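Local coordinates for coiled-coil quantitatively-enriched protein 1 (Schizosaccharomyces pombe, PDB 7CUJ), which links telomeres to the meiotic centrosome during bouquet formation and is required for telomere length regulation and chromosome segregation, at residues L124-Q129 with I187-E192. Residues are numbered along the deposited sequence; the frame is centred on the assembly and turned at random.
Sequences LFISNQ and IFYDIE
Leu124 and Phe125 pair in parallel with Ile187 and Phe188 where strands 121-126 and 184-188 run side by side in the middle of a six-stranded parallel sheet, in the alpha/beta part of the longer protein. The contact continues past the C-terminal ends of both strands, where each runs through a short loop into a helix (129-141 and 191-200). Two backbone bonds join them: Phe125 N gives its hydrogen to Ile187 O at 2.7 Å, and Tyr189 N returns one to Phe125 O at 2.8 Å. Leu124 and Ile187 share one face of the sheet, with Leu124 CD1 resting 3.9 Å from Ile187 CG2. On the other face the rings of Phe125 and Phe188 lie side by side, 18° from parallel but slid so far that they barely overlap; it is Phe125 CB that meets Phe188 CD1. Both side chains pack against Val197 of helix 191-200. At the end of its strand Ile126 lays CD1 over one face of the Tyr189 ring, a CH-pi contact 3.6 Å from the centroid. CG of Tyr189 is anti to its N (chi1 180°), which carries the ring alongside Ile126, and its OH bonds Lys65 O. Asp190 then grips Ser127 twice: OD2 takes Ser127 N on its syn lone pair at 3.1 Å, while Ser127 OG, 41° out of the carboxylate plane, donates to OD1 over 2.7 Å. OD1 also caps helix 191-200 through Ala193 N. With an alanine here, Ser127 N and OG would probably both lose these acceptors and the helix its side-chain cap. Glu192 runs past Ser127, its CB 3.5 Å from Ser127 OG, and its OE1 forms a salt bridge with Lys65 NZ. One buried carboxylate thus ties the loop after one strand to the start of the helix after its neighbour, and the donors around it would be expected to stabilise its negative charge.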
loop_
_atom_site.group_PDB
_atom_site.type_symbol
_atom_site.label_atom_id
_atom_site.label_comp_id
_atom_site.label_asym_id
_atom_site.label_seq_id
_atom_site.Cartn_x
_atom_site.Cartn_y
_atom_site.Cartn_z
ATOM N N LEU A 124 -38.306 -8.679 2.048
ATOM C CA LEU A 124 -36.860 -8.818 2.003
ATOM C C LEU A 124 -36.231 -7.494 1.571
ATOM O O LEU A 124 -36.597 -6.928 0.543
ATOM C CB LEU A 124 -36.473 -9.967 1.064
ATOM C CG LEU A 124 -34.975 -10.265 0.972
ATOM C CD1 LEU A 124 -34.713 -11.761 0.977
ATOM C CD2 LEU A 124 -34.352 -9.613 -0.256
ATOM N N PHE A 125 -35.277 -7.016 2.377
ATOM C CA PHE A 125 -34.530 -5.808 2.069
ATOM C C PHE A 125 -33.145 -6.180 1.549
ATOM O O PHE A 125 -32.483 -7.060 2.096
ATOM C CB PHE A 125 -34.454 -4.890 3.291
ATOM C CG PHE A 125 -35.719 -4.115 3.558
ATOM C CD1 PHE A 125 -36.755 -4.677 4.288
ATOM C CD2 PHE A 125 -35.878 -2.827 3.071
ATOM C CE1 PHE A 125 -37.924 -3.966 4.526
ATOM C CE2 PHE A 125 -37.042 -2.112 3.316
ATOM C CZ PHE A 125 -38.065 -2.684 4.041
ATOM N N ILE A 126 -32.726 -5.494 0.479
ATOM C CA ILE A 126 -31.440 -5.729 -0.156
ATOM C C ILE A 126 -30.914 -4.391 -0.671
ATOM O O ILE A 126 -31.671 -3.604 -1.235
ATOM C CB ILE A 126 -31.566 -6.803 -1.261
ATOM C CG1 ILE A 126 -30.206 -7.243 -1.811
ATOM C CG2 ILE A 126 -32.514 -6.360 -2.367
ATOM C CD1 ILE A 126 -30.259 -8.518 -2.626
ATOM N N SER A 127 -29.619 -4.135 -0.460
ATOM C CA SER A 127 -29.055 -2.816 -0.703
ATOM C C SER A 127 -28.331 -2.767 -2.048
ATOM O O SER A 127 -27.225 -2.240 -2.140
ATOM C CB SER A 127 -28.157 -2.388 0.436
ATOM O OG SER A 127 -27.039 -3.253 0.545
ATOM N N ASN A 128 -28.981 -3.300 -3.089
ATOM C CA ASN A 128 -28.406 -3.376 -4.423
ATOM C C ASN A 128 -29.514 -3.632 -5.441
ATOM O O ASN A 128 -30.246 -4.615 -5.330
ATOM C CB ASN A 128 -27.328 -4.460 -4.509
ATOM C CG ASN A 128 -26.524 -4.367 -5.787
ATOM O OD1 ASN A 128 -26.858 -5.005 -6.782
ATOM N ND2 ASN A 128 -25.481 -3.554 -5.778
ATOM N N GLN A 129 -29.614 -2.747 -6.442
ATOM C CA GLN A 129 -30.696 -2.795 -7.416
ATOM C C GLN A 129 -30.555 -4.032 -8.300
ATOM O O GLN A 129 -31.521 -4.762 -8.492
ATOM C CB GLN A 129 -30.751 -1.506 -8.239
ATOM C CG GLN A 129 -31.916 -1.453 -9.220
ATOM C CD GLN A 129 -33.262 -1.501 -8.534
ATOM O OE1 GLN A 129 -33.625 -0.605 -7.774
ATOM N NE2 GLN A 129 -34.018 -2.554 -8.802
ATOM N N ILE A 187 -36.975 -9.984 6.195
ATOM C CA ILE A 187 -35.646 -10.540 5.984
ATOM C C ILE A 187 -34.726 -9.440 5.459
ATOM O O ILE A 187 -35.053 -8.746 4.497
ATOM C CB ILE A 187 -35.682 -11.742 5.016
ATOM C CG1 ILE A 187 -36.688 -12.810 5.453
ATOM C CG2 ILE A 187 -34.287 -12.328 4.837
ATOM C CD1 ILE A 187 -37.160 -13.701 4.327
ATOM N N PHE A 188 -33.560 -9.305 6.097
ATOM C CA PHE A 188 -32.500 -8.455 5.583
ATOM C C PHE A 188 -31.480 -9.324 4.860
ATOM O O PHE A 188 -30.811 -10.150 5.481
ATOM C CB PHE A 188 -31.882 -7.624 6.708
ATOM C CG PHE A 188 -32.787 -6.518 7.181
ATOM C CD1 PHE A 188 -32.727 -5.259 6.602
ATOM C CD2 PHE A 188 -33.735 -6.750 8.167
ATOM C CE1 PHE A 188 -33.576 -4.246 7.021
ATOM C CE2 PHE A 188 -34.584 -5.737 8.584
ATOM C CZ PHE A 188 -34.502 -4.487 8.012
ATOM N N TYR A 189 -31.394 -9.137 3.537
ATOM C CA TYR A 189 -30.453 -9.889 2.723
ATOM C C TYR A 189 -29.025 -9.584 3.176
ATOM O O TYR A 189 -28.167 -10.462 3.152
ATOM C CB TYR A 189 -30.663 -9.615 1.231
ATOM C CG TYR A 189 -29.711 -10.358 0.326
ATOM C CD1 TYR A 189 -30.029 -11.617 -0.163
ATOM C CD2 TYR A 189 -28.485 -9.814 -0.029
ATOM C CE1 TYR A 189 -29.158 -12.311 -0.989
ATOM C CE2 TYR A 189 -27.603 -10.494 -0.855
ATOM C CZ TYR A 189 -27.941 -11.748 -1.334
ATOM O OH TYR A 189 -27.081 -12.424 -2.148
ATOM N N ASP A 190 -28.794 -8.336 3.599
ATOM C CA ASP A 190 -27.460 -7.861 3.930
ATOM C C ASP A 190 -27.535 -6.822 5.048
ATOM O O ASP A 190 -28.569 -6.183 5.243
ATOM C CB ASP A 190 -26.735 -7.322 2.691
ATOM C CG ASP A 190 -27.459 -6.166 2.025
ATOM O OD1 ASP A 190 -27.400 -5.039 2.568
ATOM O OD2 ASP A 190 -28.092 -6.404 0.978
ATOM N N ILE A 191 -26.411 -6.663 5.757
ATOM C CA ILE A 191 -26.311 -5.813 6.932
ATOM C C ILE A 191 -26.352 -4.344 6.520
ATOM O O ILE A 191 -26.889 -3.522 7.258
ATOM C CB ILE A 191 -25.062 -6.173 7.765
ATOM C CG1 ILE A 191 -25.299 -7.416 8.629
ATOM C CG2 ILE A 191 -24.567 -4.996 8.596
ATOM C CD1 ILE A 191 -26.410 -7.270 9.653
ATOM N N GLU A 192 -25.793 -4.022 5.345
ATOM C CA GLU A 192 -25.854 -2.665 4.820
ATOM C C GLU A 192 -27.309 -2.197 4.791
ATOM O O GLU A 192 -27.610 -1.082 5.215
ATOM C CB GLU A 192 -25.191 -2.572 3.443
ATOM C CG GLU A 192 -25.042 -1.144 2.940
ATOM C CD GLU A 192 -24.420 -0.972 1.561
ATOM O OE1 GLU A 192 -23.428 -1.670 1.263
ATOM O OE2 GLU A 192 -24.931 -0.136 0.784
#